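Side-chain contacts in putative phosphatase/phosphodiesterase MPN_349 (Mycoplasma pneumoniae M129, PDB 1T71), which binds iron and is probably a metal-dependent phosphatase or phosphodiesterase of the YmdB-like family, perhaps acting on 2',3'-cyclic nucleotides: residues Ala27-Lys30 and Ser31-Ala35; Glu220-Ile223 and Arg224-Ala228; Leu51-Lys54 and His55-Leu59. One frame throughout, in Å; residues are numbered along the deposited sequence.

Contact 1: Ala27-Lys30 and Ser31-Ala35; sequences AQLK and SKYQA
K30 and A35 meet where helix 26-33 ends. The backbone O of K30 accepts from A35 N at 3.0 Å, with the donor in the carbonyl plane. This is the 6→1 bond of a Schellman motif. Q34 takes a positive phi of 56°, which turns the chain back over the last turn, and Q34 N gives its hydrogen to S31 O, the 5→2 bond of the motif. The CB of A35 points toward the helix and sits 4.1 Å from K30 CG. The aliphatic part of the lysine lies beside the A35 methyl.

Before the cap, the helical bonds run in regular order. S31 N donates to A27 O, and K32 N donates to Q28 O at 2.8 Å. Y33 N donates to L29 O at 3.1 Å. That same L29 O lies at the edge of the Y33 ring, 3.5 Å from CD1. The ring is put there by CG standing beside its own backbone N, anti to the carbonyl carbon (chi1 -68°). L29 CD2 reaches Y33 CE1 at 4.4 Å, a loose apolar touch.

The hydroxyl of Y33 is satisfied further off, by a hydrogen bond to the carboxylate of E261. Its ring also stacks with F247. L29 and Y33 both rest on I263. The buried side of helix 26-33 thus packs against strand 259-267, an outermost strand of its six-stranded mixed sheet.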
# COMPACT_ATOMS: atom_id res chain seq x y z
N ALA A 27 -11.62 -9.68 9.53
CA ALA A 27 -11.83 -11.00 10.11
C ALA A 27 -12.48 -11.92 9.09
O ALA A 27 -12.01 -13.03 8.84
CB ALA A 27 -12.72 -10.90 11.36
N GLN A 28 -13.57 -11.45 8.49
CA GLN A 28 -14.30 -12.23 7.49
C GLN A 28 -13.38 -12.64 6.34
O GLN A 28 -13.38 -13.79 5.91
CB GLN A 28 -15.46 -11.40 6.94
CG GLN A 28 -16.38 -10.85 8.02
CD GLN A 28 -17.34 -9.79 7.49
OE1 GLN A 28 -18.17 -9.26 8.24
NE2 GLN A 28 -17.23 -9.48 6.20
N LEU A 29 -12.62 -11.68 5.83
CA LEU A 29 -11.70 -11.91 4.73
C LEU A 29 -10.59 -12.87 5.15
O LEU A 29 -10.26 -13.80 4.42
CB LEU A 29 -11.10 -10.58 4.25
CG LEU A 29 -12.08 -9.61 3.56
CD1 LEU A 29 -11.44 -8.24 3.41
CD2 LEU A 29 -12.47 -10.18 2.21
N LYS A 30 -10.02 -12.63 6.32
CA LYS A 30 -8.95 -13.48 6.82
C LYS A 30 -9.47 -14.91 6.91
O LYS A 30 -8.75 -15.87 6.60
CB LYS A 30 -8.50 -12.99 8.20
CG LYS A 30 -7.23 -13.66 8.71
CD LYS A 30 -6.73 -13.03 10.01
CE LYS A 30 -7.67 -13.31 11.16
NZ LYS A 30 -7.81 -14.78 11.42
N SER A 31 -10.73 -15.06 7.30
CA SER A 31 -11.34 -16.37 7.42
C SER A 31 -11.61 -16.99 6.05
O SER A 31 -11.26 -18.14 5.81
CB SER A 31 -12.66 -16.26 8.19
OG SER A 31 -13.38 -17.48 8.14
N LYS A 32 -12.22 -16.21 5.17
CA LYS A 32 -12.54 -16.69 3.82
C LYS A 32 -11.34 -17.25 3.05
O LYS A 32 -11.47 -18.25 2.34
CB LYS A 32 -13.18 -15.56 3.01
CG LYS A 32 -13.38 -15.89 1.55
CD LYS A 32 -14.05 -14.75 0.80
CE LYS A 32 -14.25 -15.11 -0.67
NZ LYS A 32 -15.03 -14.09 -1.40
N TYR A 33 -10.19 -16.60 3.18
CA TYR A 33 -8.99 -17.06 2.47
C TYR A 33 -8.05 -17.89 3.33
O TYR A 33 -7.02 -18.36 2.84
CB TYR A 33 -8.21 -15.86 1.91
CG TYR A 33 -8.91 -15.11 0.80
CD1 TYR A 33 -9.52 -13.88 1.03
CD2 TYR A 33 -8.97 -15.64 -0.48
CE1 TYR A 33 -10.17 -13.19 0.00
CE2 TYR A 33 -9.61 -14.97 -1.51
CZ TYR A 33 -10.20 -13.75 -1.26
OH TYR A 33 -10.85 -13.10 -2.29
N GLN A 34 -8.41 -18.07 4.60
CA GLN A 34 -7.56 -18.82 5.52
C GLN A 34 -6.20 -18.15 5.50
O GLN A 34 -5.17 -18.82 5.52
CB GLN A 34 -7.41 -20.28 5.08
CG GLN A 34 -8.57 -21.18 5.47
CD GLN A 34 -8.86 -21.15 6.96
OE1 GLN A 34 -9.54 -20.24 7.47
NE2 GLN A 34 -8.33 -22.13 7.69
N ALA A 35 -6.20 -16.83 5.46
CA ALA A 35 -4.97 -16.06 5.42
C ALA A 35 -4.15 -16.29 6.67
O ALA A 35 -4.70 -16.47 7.76
CB ALA A 35 -5.27 -14.58 5.27

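Contact 2: Glu220-Ile223 and Arg224-Ala228; sequences EQSI and RLFCA
The F226 ring has S222 OG at its edge, in the ring plane, 3.8 Å from CE2. The backbone O of S222 approaches the same ring obliquely and comes within 3.2 Å of CD2. Both oxygens belong to S222, one helical turn before F226. The ring reaches back because its CG stands beside the backbone N of F226 (chi1 -68°). The serine meets it with OG anti to its own backbone N (chi1 -180°).

S222 O also takes the hydrogen of F226 N at 3.1 Å, in a nearly straight bond of 167°. R224 N and L225 N make the preceding helical bonds, to E220 O and Q221 O.

On another side of the helix, I223 CG2 touches C227 SG at 4.1 Å. The sulfur also lies 3.5 Å from I223 O. R224 CG lies 3.6 Å from E220 O. Its side chain then leads away to S230 and E232 in the following loop. S222 touches V214 in the loop before the helix.

This is i to i+4 packing in the last turn of a short surface helix, 219-226, whose side chains touch the loops on either side of it in the chain.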
# COMPACT_ATOMS: atom_id res chain seq x y z
N GLU A 220 -15.39 18.81 -4.11
CA GLU A 220 -15.41 20.26 -4.27
C GLU A 220 -14.06 20.92 -4.52
O GLU A 220 -13.88 21.61 -5.53
CB GLU A 220 -16.09 20.94 -3.08
CG GLU A 220 -16.25 22.44 -3.30
CD GLU A 220 -16.98 23.16 -2.19
OE1 GLU A 220 -16.47 23.18 -1.05
OE2 GLU A 220 -18.08 23.70 -2.45
N GLN A 221 -13.11 20.74 -3.61
CA GLN A 221 -11.79 21.35 -3.77
C GLN A 221 -11.12 20.83 -5.03
O GLN A 221 -10.43 21.58 -5.73
CB GLN A 221 -10.89 21.06 -2.56
CG GLN A 221 -11.36 21.65 -1.24
CD GLN A 221 -12.75 21.19 -0.84
OE1 GLN A 221 -13.75 21.73 -1.29
NE2 GLN A 221 -12.80 20.17 0.01
N SER A 222 -11.31 19.55 -5.31
CA SER A 222 -10.71 18.92 -6.48
C SER A 222 -11.20 19.54 -7.79
O SER A 222 -10.39 19.92 -8.64
CB SER A 222 -11.00 17.42 -6.46
OG SER A 222 -10.42 16.77 -7.58
N ILE A 223 -12.51 19.65 -7.96
CA ILE A 223 -13.06 20.24 -9.19
C ILE A 223 -12.56 21.68 -9.36
O ILE A 223 -12.22 22.10 -10.46
CB ILE A 223 -14.61 20.23 -9.19
CG1 ILE A 223 -15.15 18.86 -9.61
CG2 ILE A 223 -15.13 21.27 -10.18
CD1 ILE A 223 -14.85 17.74 -8.67
N ARG A 224 -12.52 22.43 -8.26
CA ARG A 224 -12.06 23.81 -8.30
C ARG A 224 -10.61 23.87 -8.77
O ARG A 224 -10.24 24.74 -9.57
CB ARG A 224 -12.16 24.44 -6.91
CG ARG A 224 -13.53 24.99 -6.59
CD ARG A 224 -13.84 26.17 -7.50
NE ARG A 224 -15.12 26.79 -7.18
CZ ARG A 224 -15.64 27.83 -7.83
NH1 ARG A 224 -14.99 28.37 -8.85
NH2 ARG A 224 -16.82 28.32 -7.46
N LEU A 225 -9.79 22.95 -8.28
CA LEU A 225 -8.39 22.90 -8.66
C LEU A 225 -8.28 22.76 -10.18
O LEU A 225 -7.57 23.54 -10.83
CB LEU A 225 -7.70 21.72 -7.99
CG LEU A 225 -6.22 21.56 -8.33
CD1 LEU A 225 -5.43 22.72 -7.74
CD2 LEU A 225 -5.70 20.24 -7.80
N PHE A 226 -8.98 21.79 -10.74
CA PHE A 226 -8.94 21.54 -12.18
C PHE A 226 -9.71 22.54 -13.05
O PHE A 226 -9.60 22.49 -14.27
CB PHE A 226 -9.44 20.12 -12.47
CG PHE A 226 -8.52 19.04 -11.98
CD1 PHE A 226 -7.28 18.85 -12.56
CD2 PHE A 226 -8.90 18.21 -10.93
CE1 PHE A 226 -6.41 17.85 -12.11
CE2 PHE A 226 -8.04 17.21 -10.47
CZ PHE A 226 -6.80 17.03 -11.07
N CYS A 227 -10.48 23.43 -12.42
CA CYS A 227 -11.24 24.44 -13.16
C CYS A 227 -10.65 25.83 -12.99
O CYS A 227 -9.91 26.31 -13.84
CB CYS A 227 -12.70 24.47 -12.70
SG CYS A 227 -13.71 23.21 -13.44
N ALA A 228 -11.00 26.47 -11.88
CA ALA A 228 -10.53 27.81 -11.56
C ALA A 228 -9.03 27.80 -11.28
O ALA A 228 -8.32 28.74 -11.66
CB ALA A 228 -11.29 28.35 -10.35

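Contact 3: Leu51-Lys54 and His55-Leu59; sequences LSLK and HYEFL
L51 fits against the first turn of helix 53-62, the helix of a beta-alpha-beta unit between strands 37-41 and 66-68. Its two methyls act as a fork. CD1 presses on the backbone near Y56 N at 3.6 Å and reaches L59 CD1 at 4.1 Å. CD2 packs on Y56 CB at 3.9 Å and lies at the edge of the tyrosine ring. L51, Y56 and L59 all rest on I67 of strand 66-68.

The CD2 methyl of L53 lodges between Y56 and E57. It is 4.1 Å from Y56 CD1 and 4.0 Å from E57 CG. The Y56 hydroxyl is hydrogen-bonded beyond this contact, to D88 OD1.

K54 lies alongside H55, pointing the same way. The bend at its third torsion (62°) brings CE to 3.2 Å from H55 NE2, oblique to the ring. A water at the ring edge joins H55 NE2 and, weakly, K54 NZ. H55 ND1 is hydrogen-bonded to T46 OG1.

S52 is the N-cap. Its OG, set between the backbone N and the carbonyl carbon (chi1 67°), accepts from H55 N at 2.9 Å. The same oxygen sits over one face of the imidazole, 3.2 Å from H55 CG.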
# COMPACT_ATOMS: atom_id res chain seq x y z
N LEU A 51 0.52 8.32 9.70
CA LEU A 51 -0.07 7.42 10.68
C LEU A 51 0.24 7.81 12.12
O LEU A 51 1.41 7.89 12.51
CB LEU A 51 0.44 6.00 10.41
CG LEU A 51 0.02 4.82 11.28
CD1 LEU A 51 -1.48 4.55 11.13
CD2 LEU A 51 0.83 3.59 10.86
N SER A 52 -0.80 8.07 12.91
CA SER A 52 -0.63 8.44 14.32
C SER A 52 -0.41 7.15 15.11
O SER A 52 -0.70 6.06 14.61
CB SER A 52 -1.89 9.15 14.84
OG SER A 52 -2.99 8.25 14.88
N LEU A 53 0.08 7.27 16.34
CA LEU A 53 0.31 6.09 17.18
C LEU A 53 -1.05 5.46 17.45
O LEU A 53 -1.22 4.24 17.39
CB LEU A 53 0.93 6.49 18.52
CG LEU A 53 1.79 5.48 19.29
CD1 LEU A 53 1.47 5.63 20.77
CD2 LEU A 53 1.54 4.05 18.84
N LYS A 54 -2.02 6.32 17.75
CA LYS A 54 -3.38 5.88 18.02
C LYS A 54 -3.87 5.01 16.86
O LYS A 54 -4.36 3.91 17.07
CB LYS A 54 -4.30 7.10 18.18
CG LYS A 54 -5.74 6.76 18.57
CD LYS A 54 -6.65 7.98 18.52
CE LYS A 54 -6.74 8.54 17.09
NZ LYS A 54 -7.66 9.72 16.95
N HIS A 55 -3.73 5.51 15.64
CA HIS A 55 -4.18 4.76 14.48
C HIS A 55 -3.35 3.53 14.17
O HIS A 55 -3.86 2.55 13.62
CB HIS A 55 -4.28 5.71 13.28
CG HIS A 55 -5.38 6.71 13.42
ND1 HIS A 55 -5.39 7.92 12.75
CD2 HIS A 55 -6.51 6.70 14.17
CE1 HIS A 55 -6.47 8.60 13.08
NE2 HIS A 55 -7.17 7.88 13.94
N TYR A 56 -2.07 3.56 14.54
CA TYR A 56 -1.21 2.41 14.31
C TYR A 56 -1.72 1.27 15.18
O TYR A 56 -1.79 0.12 14.74
CB TYR A 56 0.24 2.74 14.66
CG TYR A 56 1.08 1.50 14.92
CD1 TYR A 56 1.16 0.93 16.19
CD2 TYR A 56 1.77 0.88 13.88
CE1 TYR A 56 1.89 -0.24 16.42
CE2 TYR A 56 2.50 -0.29 14.10
CZ TYR A 56 2.56 -0.84 15.37
OH TYR A 56 3.26 -2.01 15.56
N GLU A 57 -2.07 1.57 16.43
CA GLU A 57 -2.57 0.52 17.31
C GLU A 57 -3.95 0.05 16.83
O GLU A 57 -4.27 -1.14 16.92
CB GLU A 57 -2.62 1.00 18.77
CG GLU A 57 -1.22 1.18 19.39
CD GLU A 57 -0.37 -0.11 19.38
OE1 GLU A 57 0.82 -0.05 19.76
OE2 GLU A 57 -0.89 -1.19 19.01
N PHE A 58 -4.76 0.97 16.32
CA PHE A 58 -6.08 0.60 15.80
C PHE A 58 -5.92 -0.46 14.71
O PHE A 58 -6.57 -1.51 14.74
CB PHE A 58 -6.78 1.83 15.21
CG PHE A 58 -8.09 1.50 14.53
CD1 PHE A 58 -9.30 1.69 15.20
CD2 PHE A 58 -8.11 0.98 13.24
CE1 PHE A 58 -10.50 1.36 14.58
CE2 PHE A 58 -9.30 0.65 12.62
CZ PHE A 58 -10.51 0.84 13.29
N LEU A 59 -5.07 -0.18 13.72
CA LEU A 59 -4.84 -1.11 12.62
C LEU A 59 -4.31 -2.43 13.17
O LEU A 59 -4.69 -3.51 12.72
CB LEU A 59 -3.84 -0.54 11.62
CG LEU A 59 -4.36 0.60 10.73
CD1 LEU A 59 -3.24 1.06 9.81
CD2 LEU A 59 -5.56 0.11 9.91
O HOH W 1 -9.81 7.89 15.31

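How the contacts relate
All three contacts are local, each at one end of a helix, and none touches another. Contacts 1 and 2 each close a helix, and contact 3 opens one. Contacts 1 and 3 are the nearest pair, with nearest atoms about 10 Å apart. Their helices belong with the same six-stranded sheet. Contact 2 is centred about 40 Å from contact 1 and 31 Å from contact 3. Contact 3 is nearest the iron site: the L51 side chain is about 7 Å from that of the iron ligand E43 and about 12 Å from a bound iron. The S222 side chain is about 11 Å from that of H185, another iron ligand. Contact 1 is away from the metals.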